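Local coordinates for protein putative metalloprotease II (Bacteroides fragilis, PDB 4ON1) that probably acts as a zinc-dependent metalloendopeptidase related to fragilysin, a protease encoded on a pathogenicity island, at residues Q225-S230 / Y330-E335; S261-F266 / E317-S322; G299-I304 / G337-A342; G341-D346 / W370-E375. All coordinates share one frame; numbering follows the deposited sequence.

Contact 1: residues Q225-S230 / Y330-E335. With ZN (zinc ion), chain C.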
loop_
_atom_site.group_PDB
_atom_site.type_symbol
_atom_site.label_atom_id
_atom_site.label_comp_id
_atom_site.label_asym_id
_atom_site.label_seq_id
_atom_site.Cartn_x
_atom_site.Cartn_y
_atom_site.Cartn_z
ATOM N N GLN A 225 -0.150 1.984 3.134
ATOM C CA GLN A 225 0.207 3.358 3.437
ATOM C C GLN A 225 -0.461 4.313 2.443
ATOM O O GLN A 225 -1.009 5.346 2.828
ATOM C CB GLN A 225 1.726 3.510 3.406
ATOM C CG GLN A 225 2.227 4.908 3.635
ATOM C CD GLN A 225 2.769 5.085 5.027
ATOM O OE1 GLN A 225 3.893 4.666 5.339
ATOM N NE2 GLN A 225 1.966 5.698 5.887
ATOM N N ALA A 226 -0.424 3.949 1.166
ATOM C CA ALA A 226 -1.082 4.741 0.129
ATOM C C ALA A 226 -2.603 4.779 0.314
ATOM O O ALA A 226 -3.220 5.837 0.150
ATOM C CB ALA A 226 -0.727 4.208 -1.242
ATOM N N VAL A 227 -3.207 3.644 0.672
ATOM C CA VAL A 227 -4.636 3.637 0.968
ATOM C C VAL A 227 -4.924 4.628 2.078
ATOM O O VAL A 227 -5.843 5.444 1.978
ATOM C CB VAL A 227 -5.147 2.262 1.422
ATOM C CG1 VAL A 227 -6.648 2.333 1.699
ATOM C CG2 VAL A 227 -4.844 1.195 0.375
ATOM N N THR A 228 -4.102 4.560 3.122
ATOM C CA THR A 228 -4.264 5.398 4.305
ATOM C C THR A 228 -4.151 6.876 3.953
ATOM O O THR A 228 -4.909 7.707 4.456
ATOM C CB THR A 228 -3.238 5.014 5.386
ATOM O OG1 THR A 228 -3.446 3.642 5.765
ATOM C CG2 THR A 228 -3.384 5.895 6.610
ATOM N N THR A 229 -3.213 7.202 3.075
ATOM C CA THR A 229 -3.077 8.574 2.600
ATOM C C THR A 229 -4.316 9.009 1.818
ATOM O O THR A 229 -4.850 10.091 2.035
ATOM C CB THR A 229 -1.834 8.727 1.719
ATOM O OG1 THR A 229 -0.667 8.458 2.507
ATOM C CG2 THR A 229 -1.750 10.144 1.139
ATOM N N SER A 230 -4.803 8.138 0.940
ATOM C CA SER A 230 -5.946 8.486 0.106
ATOM C C SER A 230 -7.207 8.703 0.924
ATOM O O SER A 230 -8.093 9.452 0.507
ATOM C CB SER A 230 -6.190 7.403 -0.947
ATOM O OG SER A 230 -6.751 6.229 -0.373
ATOM N N TYR A 330 0.138 2.296 -6.063
ATOM C CA TYR A 330 -1.112 2.854 -5.550
ATOM C C TYR A 330 -2.328 2.048 -5.998
ATOM O O TYR A 330 -3.467 2.515 -5.895
ATOM C CB TYR A 330 -1.256 4.314 -5.996
ATOM C CG TYR A 330 -0.050 5.158 -5.660
ATOM C CD1 TYR A 330 0.612 4.999 -4.448
ATOM C CD2 TYR A 330 0.447 6.083 -6.567
ATOM C CE1 TYR A 330 1.726 5.758 -4.137
ATOM C CE2 TYR A 330 1.561 6.847 -6.270
ATOM C CZ TYR A 330 2.191 6.681 -5.052
ATOM O OH TYR A 330 3.293 7.435 -4.744
ATOM N N THR A 331 -2.079 0.843 -6.506
ATOM C CA THR A 331 -3.137 0.046 -7.122
ATOM C C THR A 331 -4.166 -0.403 -6.101
ATOM O O THR A 331 -5.369 -0.407 -6.378
ATOM C CB THR A 331 -2.563 -1.183 -7.842
ATOM O OG1 THR A 331 -1.723 -0.738 -8.904
ATOM C CG2 THR A 331 -3.678 -2.049 -8.422
ATOM N N LEU A 332 -3.703 -0.769 -4.911
ATOM C CA LEU A 332 -4.629 -1.146 -3.856
ATOM C C LEU A 332 -5.526 0.043 -3.494
ATOM O O LEU A 332 -6.748 -0.091 -3.391
ATOM C CB LEU A 332 -3.872 -1.648 -2.618
ATOM C CG LEU A 332 -4.780 -2.057 -1.455
ATOM C CD1 LEU A 332 -5.734 -3.182 -1.875
ATOM C CD2 LEU A 332 -3.969 -2.462 -0.219
ATOM N N ALA A 333 -4.920 1.214 -3.328
ATOM C CA ALA A 333 -5.684 2.405 -2.978
ATOM C C ALA A 333 -6.687 2.758 -4.071
ATOM O O ALA A 333 -7.802 3.205 -3.785
ATOM C CB ALA A 333 -4.745 3.582 -2.717
ATOM N N HIS A 334 -6.275 2.571 -5.322
ATOM C CA HIS A 334 -7.133 2.841 -6.477
ATOM C C HIS A 334 -8.363 1.918 -6.483
ATOM O O HIS A 334 -9.500 2.380 -6.600
ATOM C CB HIS A 334 -6.322 2.688 -7.773
ATOM C CG HIS A 334 -7.100 2.964 -9.023
ATOM N ND1 HIS A 334 -6.986 4.146 -9.723
ATOM C CD2 HIS A 334 -7.985 2.202 -9.712
ATOM C CE1 HIS A 334 -7.773 4.107 -10.781
ATOM N NE2 HIS A 334 -8.391 2.938 -10.802
ATOM N N GLU A 335 -8.134 0.618 -6.336
ATOM C CA GLU A 335 -9.237 -0.345 -6.292
ATOM C C GLU A 335 -10.185 -0.042 -5.136
ATOM O O GLU A 335 -11.404 -0.061 -5.296
ATOM C CB GLU A 335 -8.699 -1.775 -6.173
HETATM ZN ZN ZN C . -9.855 2.188 -11.965
HETATM O O HOH W 1 -8.952 5.221 -1.973
#
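The backing helix 217-230 and the active-site helix 331-340 of a metzincin-like catalytic domain meet where Ala226 and Val227 adjoin Ala333. The backbones come close here, with the Val227 CA and Ala333 CA atoms 4.3 Å apart, and the short axes diverge by 44°. The small residue accounts for this closeness: the CB of Ala333 projects at the opposing helix and rests on its main chain, 3.7 Å from the CA of Val227. Val227 adds a single branch to the contact. Its CG1 is anti to the backbone N (chi1 -179°), which leaves CG2 to lie over the CA of Ala333 and 3.7 Å from the CG of Leu332. At the start of helix 331-340, Tyr330 occupies the N-cap position, and its CD1 approaches the CB of Ala226 obliquely at 3.6 Å. The same helix carries His334 and Glu335, the first two residues of the HExxH zinc-binding sequence; the CB of His334 is directed away from the backing helix, and its NE2 binds the zinc ion at 2.0 Å, while Leu351 O accepts a hydrogen bond from its ND1. Polar bridging occurs at the C-terminal end of 225-230. Ser230 OG donates to the Val227 O within its own turn at 2.6 Å, and one water donates both to Ser230 OG and to the Ala333 O, each at 2.9 Å.

Contact 2: residues S261-F266 / E317-S322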
loop_
_atom_site.group_PDB
_atom_site.type_symbol
_atom_site.label_atom_id
_atom_site.label_comp_id
_atom_site.label_asym_id
_atom_site.label_seq_id
_atom_site.Cartn_x
_atom_site.Cartn_y
_atom_site.Cartn_z
ATOM N N SER A 261 -12.843 -13.794 -13.861
ATOM C CA SER A 261 -12.780 -15.164 -13.371
ATOM C C SER A 261 -11.992 -15.250 -12.068
ATOM O O SER A 261 -12.384 -15.962 -11.138
ATOM C CB SER A 261 -12.143 -16.074 -14.420
ATOM O OG SER A 261 -12.642 -15.770 -15.704
ATOM N N ALA A 262 -10.873 -14.531 -12.009
ATOM C CA ALA A 262 -10.022 -14.540 -10.818
ATOM C C ALA A 262 -10.751 -13.984 -9.595
ATOM O O ALA A 262 -10.632 -14.514 -8.491
ATOM C CB ALA A 262 -8.744 -13.759 -11.074
ATOM N N LEU A 263 -11.504 -12.909 -9.783
ATOM C CA LEU A 263 -12.260 -12.333 -8.672
ATOM C C LEU A 263 -13.337 -13.299 -8.175
ATOM O O LEU A 263 -13.467 -13.543 -6.970
ATOM C CB LEU A 263 -12.917 -11.017 -9.091
ATOM C CG LEU A 263 -13.740 -10.353 -7.985
ATOM C CD1 LEU A 263 -12.865 -10.057 -6.773
ATOM C CD2 LEU A 263 -14.397 -9.086 -8.495
ATOM N N GLU A 264 -14.103 -13.848 -9.115
ATOM C CA GLU A 264 -15.157 -14.806 -8.793
ATOM C C GLU A 264 -14.585 -16.029 -8.084
ATOM O O GLU A 264 -15.155 -16.522 -7.112
ATOM C CB GLU A 264 -15.901 -15.234 -10.067
ATOM C CG GLU A 264 -16.788 -14.139 -10.650
ATOM C CD GLU A 264 -17.526 -14.574 -11.907
ATOM O OE1 GLU A 264 -17.532 -15.789 -12.206
ATOM O OE2 GLU A 264 -18.088 -13.698 -12.605
ATOM N N SER A 265 -13.446 -16.505 -8.571
ATOM C CA SER A 265 -12.780 -17.642 -7.953
ATOM C C SER A 265 -12.343 -17.280 -6.537
ATOM O O SER A 265 -12.437 -18.096 -5.620
ATOM C CB SER A 265 -11.582 -18.086 -8.799
ATOM O OG SER A 265 -10.844 -19.105 -8.149
ATOM N N PHE A 266 -11.879 -16.048 -6.364
ATOM C CA PHE A 266 -11.505 -15.540 -5.046
ATOM C C PHE A 266 -12.696 -15.554 -4.094
ATOM O O PHE A 266 -12.595 -16.020 -2.958
ATOM C CB PHE A 266 -10.944 -14.120 -5.160
ATOM C CG PHE A 266 -10.545 -13.502 -3.834
ATOM C CD1 PHE A 266 -10.898 -12.191 -3.533
ATOM C CD2 PHE A 266 -9.818 -14.226 -2.902
ATOM C CE1 PHE A 266 -10.525 -11.605 -2.330
ATOM C CE2 PHE A 266 -9.440 -13.652 -1.686
ATOM C CZ PHE A 266 -9.792 -12.338 -1.401
ATOM N N GLU A 317 -19.513 -10.154 -0.983
ATOM C CA GLU A 317 -19.814 -9.504 -2.259
ATOM C C GLU A 317 -18.919 -8.308 -2.521
ATOM O O GLU A 317 -18.778 -7.878 -3.666
ATOM C CB GLU A 317 -21.279 -9.070 -2.307
ATOM C CG GLU A 317 -22.243 -10.224 -2.528
ATOM C CD GLU A 317 -23.676 -9.847 -2.223
ATOM O OE1 GLU A 317 -23.971 -8.636 -2.127
ATOM O OE2 GLU A 317 -24.504 -10.766 -2.069
ATOM N N VAL A 318 -18.339 -7.751 -1.459
ATOM C CA VAL A 318 -17.416 -6.631 -1.611
ATOM C C VAL A 318 -15.988 -7.148 -1.635
ATOM O O VAL A 318 -15.440 -7.535 -0.611
ATOM C CB VAL A 318 -17.562 -5.584 -0.479
ATOM C CG1 VAL A 318 -16.543 -4.460 -0.658
ATOM C CG2 VAL A 318 -18.972 -5.023 -0.450
ATOM N N ALA A 319 -15.395 -7.177 -2.820
ATOM C CA ALA A 319 -14.079 -7.762 -2.970
ATOM C C ALA A 319 -13.335 -7.156 -4.135
ATOM O O ALA A 319 -13.925 -6.524 -5.016
ATOM C CB ALA A 319 -14.178 -9.286 -3.144
ATOM N N ALA A 320 -12.028 -7.360 -4.130
ATOM C CA ALA A 320 -11.193 -6.929 -5.229
ATOM C C ALA A 320 -9.980 -7.831 -5.309
ATOM O O ALA A 320 -9.728 -8.632 -4.418
ATOM C CB ALA A 320 -10.768 -5.478 -5.054
ATOM N N ILE A 321 -9.238 -7.703 -6.395
ATOM C CA ILE A 321 -7.928 -8.308 -6.491
ATOM C C ILE A 321 -6.950 -7.183 -6.818
ATOM O O ILE A 321 -7.316 -6.208 -7.481
ATOM C CB ILE A 321 -7.897 -9.409 -7.553
ATOM C CG1 ILE A 321 -8.127 -8.819 -8.941
ATOM C CG2 ILE A 321 -9.005 -10.435 -7.288
ATOM C CD1 ILE A 321 -8.279 -9.880 -10.025
ATOM N N SER A 322 -5.717 -7.301 -6.343
ATOM C CA SER A 322 -4.748 -6.233 -6.546
ATOM C C SER A 322 -3.326 -6.743 -6.563
ATOM O O SER A 322 -2.961 -7.604 -5.765
ATOM C CB SER A 322 -4.890 -5.172 -5.450
ATOM O OG SER A 322 -3.955 -4.125 -5.665
#
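Leu263 CD1 touches three successive strand residues: it lies 3.9 Å from the CB of Ala319, equally far from the backbone N of Ala320, and again 3.9 Å from the CG2 of Ile321. Its CG is anti to the backbone N (chi1 180°), which carries the branched end over the strand although the base of the side chain does not aim there. One turn later the ring of Phe266 comes in obliquely, its CE1 3.7 Å from the Ala320 O. On the other flank of Leu263, the CB of Ala262 reaches the CD1 of Ile321 at 4.0 Å. No hydrogen bond joins the two segments, so apolar contact carries the interface. The helix 259-271 thus packs on strand 319-323, part of the metzincin-like sheet, with the short axes 8.3 Å apart and their directions at 124°. Ala319 directs its CB to this helix, whereas the CB of Ala320 points away from it. Farther along, Ser322 touches Thr331 and Leu332 of the active-site helix 331-340. In the next shell, Trp292 touches both Ala262 and Ile321. The strand itself is held by backbone hydrogen bonds between Ala320 and both Tyr284 and Leu286, and between Ile321 and Tyr300, while Ser302 OG bonds to Glu317 O and Ala319 N.

Contact 3: residues G299-I304 / G337-A342. With ZN (zinc ion), chain C.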
loop_
_atom_site.group_PDB
_atom_site.type_symbol
_atom_site.label_atom_id
_atom_site.label_comp_id
_atom_site.label_asym_id
_atom_site.label_seq_id
_atom_site.Cartn_x
_atom_site.Cartn_y
_atom_site.Cartn_z
ATOM N N GLY A 299 -5.349 -4.558 -11.154
ATOM C CA GLY A 299 -6.305 -4.692 -10.074
ATOM C C GLY A 299 -7.699 -4.732 -10.658
ATOM O O GLY A 299 -7.902 -4.352 -11.810
ATOM N N TYR A 300 -8.661 -5.209 -9.877
ATOM C CA TYR A 300 -10.036 -5.306 -10.346
ATOM C C TYR A 300 -10.984 -5.344 -9.165
ATOM O O TYR A 300 -10.808 -6.148 -8.252
ATOM C CB TYR A 300 -10.222 -6.547 -11.226
ATOM C CG TYR A 300 -11.596 -6.655 -11.864
ATOM C CD1 TYR A 300 -11.928 -5.917 -12.990
ATOM C CD2 TYR A 300 -12.553 -7.510 -11.336
ATOM C CE1 TYR A 300 -13.182 -6.024 -13.568
ATOM C CE2 TYR A 300 -13.800 -7.625 -11.896
ATOM C CZ TYR A 300 -14.111 -6.883 -13.013
ATOM O OH TYR A 300 -15.361 -7.016 -13.569
ATOM N N ALA A 301 -11.980 -4.464 -9.188
ATOM C CA ALA A 301 -12.933 -4.338 -8.087
ATOM C C ALA A 301 -14.287 -4.925 -8.462
ATOM O O ALA A 301 -14.713 -4.832 -9.617
ATOM C CB ALA A 301 -13.084 -2.870 -7.689
ATOM N N SER A 302 -14.973 -5.512 -7.483
ATOM C CA SER A 302 -16.256 -6.172 -7.736
ATOM C C SER A 302 -17.344 -5.196 -8.159
ATOM O O SER A 302 -18.317 -5.592 -8.794
ATOM C CB SER A 302 -16.720 -6.951 -6.507
ATOM O OG SER A 302 -16.950 -6.091 -5.420
ATOM N N GLY A 303 -17.206 -3.936 -7.762
ATOM C CA GLY A 303 -18.167 -2.916 -8.135
ATOM C C GLY A 303 -17.721 -1.532 -7.695
ATOM O O GLY A 303 -16.759 -1.374 -6.951
ATOM N N ILE A 304 -18.432 -0.518 -8.160
ATOM C CA ILE A 304 -18.162 0.848 -7.737
ATOM C C ILE A 304 -19.178 1.291 -6.696
ATOM O O ILE A 304 -20.380 1.222 -6.932
ATOM C CB ILE A 304 -18.176 1.805 -8.947
ATOM C CG1 ILE A 304 -16.972 1.500 -9.847
ATOM C CG2 ILE A 304 -18.118 3.260 -8.499
ATOM C CD1 ILE A 304 -16.789 2.501 -10.986
ATOM N N GLY A 337 -10.585 2.762 -3.804
ATOM C CA GLY A 337 -11.267 3.960 -4.269
ATOM C C GLY A 337 -12.559 3.622 -4.997
ATOM O O GLY A 337 -13.623 4.189 -4.702
ATOM N N HIS A 338 -12.470 2.695 -5.948
ATOM C CA HIS A 338 -13.653 2.234 -6.667
ATOM C C HIS A 338 -14.695 1.633 -5.703
ATOM O O HIS A 338 -15.884 1.958 -5.781
ATOM C CB HIS A 338 -13.273 1.200 -7.731
ATOM C CG HIS A 338 -12.644 1.781 -8.958
ATOM N ND1 HIS A 338 -13.148 2.899 -9.605
ATOM C CD2 HIS A 338 -11.574 1.388 -9.688
ATOM C CE1 HIS A 338 -12.413 3.164 -10.662
ATOM N NE2 HIS A 338 -11.442 2.262 -10.741
ATOM N N LEU A 339 -14.247 0.789 -4.774
ATOM C CA LEU A 339 -15.169 0.122 -3.850
ATOM C C LEU A 339 -15.923 1.144 -2.991
ATOM O O LEU A 339 -17.075 0.919 -2.617
ATOM C CB LEU A 339 -14.418 -0.865 -2.959
ATOM C CG LEU A 339 -13.767 -2.076 -3.639
ATOM C CD1 LEU A 339 -12.976 -2.914 -2.628
ATOM C CD2 LEU A 339 -14.835 -2.932 -4.311
ATOM N N LEU A 340 -15.283 2.278 -2.712
ATOM C CA LEU A 340 -15.895 3.342 -1.915
ATOM C C LEU A 340 -16.748 4.297 -2.752
ATOM O O LEU A 340 -17.438 5.164 -2.204
ATOM C CB LEU A 340 -14.817 4.141 -1.187
ATOM C CG LEU A 340 -14.151 3.437 -0.003
ATOM C CD1 LEU A 340 -12.855 4.144 0.364
ATOM C CD2 LEU A 340 -15.091 3.418 1.189
ATOM N N GLY A 341 -16.702 4.154 -4.073
ATOM C CA GLY A 341 -17.534 4.972 -4.940
ATOM C C GLY A 341 -16.823 5.893 -5.916
ATOM O O GLY A 341 -17.470 6.506 -6.773
ATOM N N ALA A 342 -15.499 5.985 -5.819
ATOM C CA ALA A 342 -14.755 6.871 -6.712
ATOM C C ALA A 342 -14.757 6.349 -8.148
ATOM O O ALA A 342 -14.663 5.142 -8.395
ATOM C CB ALA A 342 -13.319 7.049 -6.217
HETATM ZN ZN ZN C . -9.855 2.188 -11.965
#
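Ile304 and His338 are brought together by matching first torsions: in Ile304 CG1 is anti to the carbonyl carbon (chi1 -68°), and in His338 CG takes the same position (chi1 -76°). The two side chains then cross obliquely, with the CD1 of Ile304 3.9 Å from the ND1 of His338. Beneath them the backbones almost touch, since Ile304 CA makes a CA-H...O contact with the His338 O at 3.2 Å and 144° at the hydrogen. That same carbonyl also accepts the Gly341 N as the helix ends in a Schellman motif, so two donors of different strength converge on it. The other Ile304 branch, CG2, rests against the Gly341 O at 3.7 Å. Nearer the strand, the CB of Ala301 meets the CD2 of Leu339 at 3.8 Å, and that methyl also lies 3.6 Å from the Gly303 O; the CB of Leu339 starts away from 299-304, yet its CD2 comes near. The imidazole of His338 is fixed at both nitrogens. ND1 donates to the Ala342 O at 3.0 Å, with the acceptor tilted out of the ring plane, and NE2 binds the zinc ion at 2.0 Å. The acceptor probably polarises the ring, and the bond limits its rotation. Outside the segments, Ala301 bonds through its backbone to the zinc ligand Asp176. Strand 299-301, antiparallel to 319-323, corresponds to the upper-rim strand that borders the cleft in metzincins, and His338 is the second histidine of their HExxHxxGxxH zinc site.

Contact 4: residues G341-D346 / W370-E375. With ZN (zinc ion), chain C.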
loop_
_atom_site.group_PDB
_atom_site.type_symbol
_atom_site.label_atom_id
_atom_site.label_comp_id
_atom_site.label_asym_id
_atom_site.label_seq_id
_atom_site.Cartn_x
_atom_site.Cartn_y
_atom_site.Cartn_z
ATOM N N GLY A 341 -16.702 4.154 -4.073
ATOM C CA GLY A 341 -17.534 4.972 -4.940
ATOM C C GLY A 341 -16.823 5.893 -5.916
ATOM O O GLY A 341 -17.470 6.506 -6.773
ATOM N N ALA A 342 -15.499 5.985 -5.819
ATOM C CA ALA A 342 -14.755 6.871 -6.712
ATOM C C ALA A 342 -14.757 6.349 -8.148
ATOM O O ALA A 342 -14.663 5.142 -8.395
ATOM C CB ALA A 342 -13.319 7.049 -6.217
ATOM N N GLU A 343 -14.823 7.274 -9.096
ATOM C CA GLU A 343 -14.799 6.937 -10.511
ATOM C C GLU A 343 -13.530 7.473 -11.159
ATOM O O GLU A 343 -12.820 8.277 -10.556
ATOM C CB GLU A 343 -16.039 7.505 -11.209
ATOM C CG GLU A 343 -17.164 6.491 -11.315
ATOM C CD GLU A 343 -18.529 7.130 -11.289
ATOM O OE1 GLU A 343 -18.618 8.362 -11.480
ATOM O OE2 GLU A 343 -19.512 6.394 -11.066
ATOM N N HIS A 344 -13.228 7.009 -12.370
ATOM C CA HIS A 344 -12.057 7.504 -13.082
ATOM C C HIS A 344 -12.218 8.990 -13.392
ATOM O O HIS A 344 -13.326 9.456 -13.644
ATOM C CB HIS A 344 -11.828 6.707 -14.372
ATOM C CG HIS A 344 -11.294 5.326 -14.133
ATOM N ND1 HIS A 344 -11.502 4.286 -15.008
ATOM C CD2 HIS A 344 -10.589 4.818 -13.095
ATOM C CE1 HIS A 344 -10.928 3.191 -14.530
ATOM N NE2 HIS A 344 -10.365 3.490 -13.371
ATOM N N VAL A 345 -11.111 9.731 -13.384
ATOM C CA VAL A 345 -11.132 11.161 -13.702
ATOM C C VAL A 345 -10.001 11.514 -14.673
ATOM O O VAL A 345 -9.107 10.699 -14.899
ATOM C CB VAL A 345 -11.003 12.025 -12.428
ATOM C CG1 VAL A 345 -12.159 11.771 -11.478
ATOM C CG2 VAL A 345 -9.673 11.745 -11.736
ATOM N N ASP A 346 -10.025 12.727 -15.227
ATOM C CA ASP A 346 -9.050 13.111 -16.249
ATOM C C ASP A 346 -7.878 13.903 -15.679
ATOM O O ASP A 346 -7.108 14.507 -16.426
ATOM C CB ASP A 346 -9.712 13.950 -17.357
ATOM C CG ASP A 346 -10.851 13.225 -18.054
ATOM O OD1 ASP A 346 -11.625 13.902 -18.768
ATOM O OD2 ASP A 346 -10.987 11.994 -17.883
ATOM N N TRP A 370 -15.111 12.722 -3.897
ATOM C CA TRP A 370 -15.390 12.894 -2.468
ATOM C C TRP A 370 -16.885 12.788 -2.190
ATOM O O TRP A 370 -17.312 12.108 -1.252
ATOM C CB TRP A 370 -14.903 14.243 -1.961
ATOM C CG TRP A 370 -13.446 14.357 -1.702
ATOM C CD1 TRP A 370 -12.427 13.826 -2.437
ATOM C CD2 TRP A 370 -12.836 15.077 -0.626
ATOM N NE1 TRP A 370 -11.217 14.173 -1.882
ATOM C CE2 TRP A 370 -11.442 14.935 -0.768
ATOM C CE3 TRP A 370 -13.336 15.820 0.447
ATOM C CZ2 TRP A 370 -10.542 15.513 0.125
ATOM C CZ3 TRP A 370 -12.442 16.395 1.331
ATOM C CH2 TRP A 370 -11.063 16.238 1.164
ATOM N N VAL A 371 -17.677 13.479 -3.003
ATOM C CA VAL A 371 -19.124 13.430 -2.854
ATOM C C VAL A 371 -19.596 11.988 -2.996
ATOM O O VAL A 371 -20.313 11.478 -2.132
ATOM C CB VAL A 371 -19.837 14.315 -3.887
ATOM C CG1 VAL A 371 -21.334 14.008 -3.932
ATOM C CG2 VAL A 371 -19.584 15.793 -3.598
ATOM N N ARG A 372 -19.147 11.325 -4.060
ATOM C CA ARG A 372 -19.527 9.934 -4.317
ATOM C C ARG A 372 -19.169 9.022 -3.157
ATOM O O ARG A 372 -19.949 8.143 -2.790
ATOM C CB ARG A 372 -18.870 9.420 -5.602
ATOM C CG ARG A 372 -19.462 10.038 -6.870
ATOM C CD ARG A 372 -18.645 9.724 -8.120
ATOM N NE ARG A 372 -19.166 10.439 -9.284
ATOM C CZ ARG A 372 -18.426 11.160 -10.124
ATOM N NH1 ARG A 372 -17.110 11.231 -9.963
ATOM N NH2 ARG A 372 -18.999 11.782 -11.146
ATOM N N MET A 373 -17.980 9.223 -2.591
ATOM C CA MET A 373 -17.516 8.383 -1.497
ATOM C C MET A 373 -18.261 8.677 -0.192
ATOM O O MET A 373 -18.610 7.760 0.548
ATOM C CB MET A 373 -16.010 8.545 -1.294
ATOM C CG MET A 373 -15.187 7.920 -2.414
ATOM S SD MET A 373 -13.416 8.188 -2.245
ATOM C CE MET A 373 -13.283 9.934 -2.585
ATOM N N LEU A 374 -18.515 9.949 0.088
ATOM C CA LEU A 374 -19.265 10.312 1.288
ATOM C C LEU A 374 -20.694 9.776 1.239
ATOM O O LEU A 374 -21.220 9.284 2.237
ATOM C CB LEU A 374 -19.283 11.828 1.473
ATOM C CG LEU A 374 -17.941 12.410 1.926
ATOM C CD1 LEU A 374 -17.837 13.885 1.564
ATOM C CD2 LEU A 374 -17.782 12.210 3.431
ATOM N N GLU A 375 -21.322 9.854 0.074
ATOM C CA GLU A 375 -22.689 9.362 -0.043
ATOM C C GLU A 375 -22.738 7.842 0.035
ATOM O O GLU A 375 -23.670 7.275 0.604
ATOM C CB GLU A 375 -23.337 9.866 -1.330
ATOM C CG GLU A 375 -23.754 11.329 -1.232
ATOM C CD GLU A 375 -24.438 11.834 -2.486
ATOM O OE1 GLU A 375 -24.096 11.345 -3.584
ATOM O OE2 GLU A 375 -25.311 12.722 -2.371
HETATM ZN ZN ZN C . -9.855 2.188 -11.965
#
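Gly341, with a positive phi of 118°, turns the chain out of helix 331-340 and passes close to helix 367-378, its CA lying 4.8 Å from the CA of Met373. The bare glycine lets the helix press on the turn, and the CB of Arg372 sits 3.4 Å from the Gly341 O. Met373 continues the surface: its CG approaches the backbone N of Ala342 at 3.9 Å, and its SD reaches the CB of Ala342 at 4.1 Å. Arg372 runs extended from CG to NE past the Gly341 O toward Glu343; the two side chains cross at about a right angle, and their carboxylate and guanidinium planes are 47° apart. The OE1 of Glu343 stands 3.0 Å above the guanidinium plane, over its centre, and 3.1 Å from the NE of Arg372. A second-shell residue links both partners, because Asn369 OD1 accepts bonds from the Arg372 NH1 and the Glu343 N. Next in the chain, the CB of His344 is directed away from the helix, and its NE2 binds the zinc ion at 2.0 Å, as the third histidine of the metzincin sequence. Since no N-H of Arg372 points at OE1, the salt bridge is probably electrostatic, with OE1 close to the centre of the positive charge; the directional bond of the guanidinium that is seen here runs from NH1 to Asn369 OD1, which also holds the Glu343 backbone N.

Contacts 1 and 3 use successive parts of the active-site helix 331-340, their centres 12 Å apart, and contact 4 follows on the turn after it, sharing Gly341 and Ala342 with contact 3. Each of these three supplies one histidine to the same zinc ion, and Asp176 completes the site, as in the aspartate-switch latency of profragilysin. Contact 2 lies 11 Å from contact 3 between centres and joins it through the antiparallel strands 299-301 and 319-323. Along the chain, contact 2 is nested within the loop closed by contact 1 and alternates with contact 3; contact 4 comes after contact 1. The helix is thus packed between backing helix, sheet and C-terminal helix.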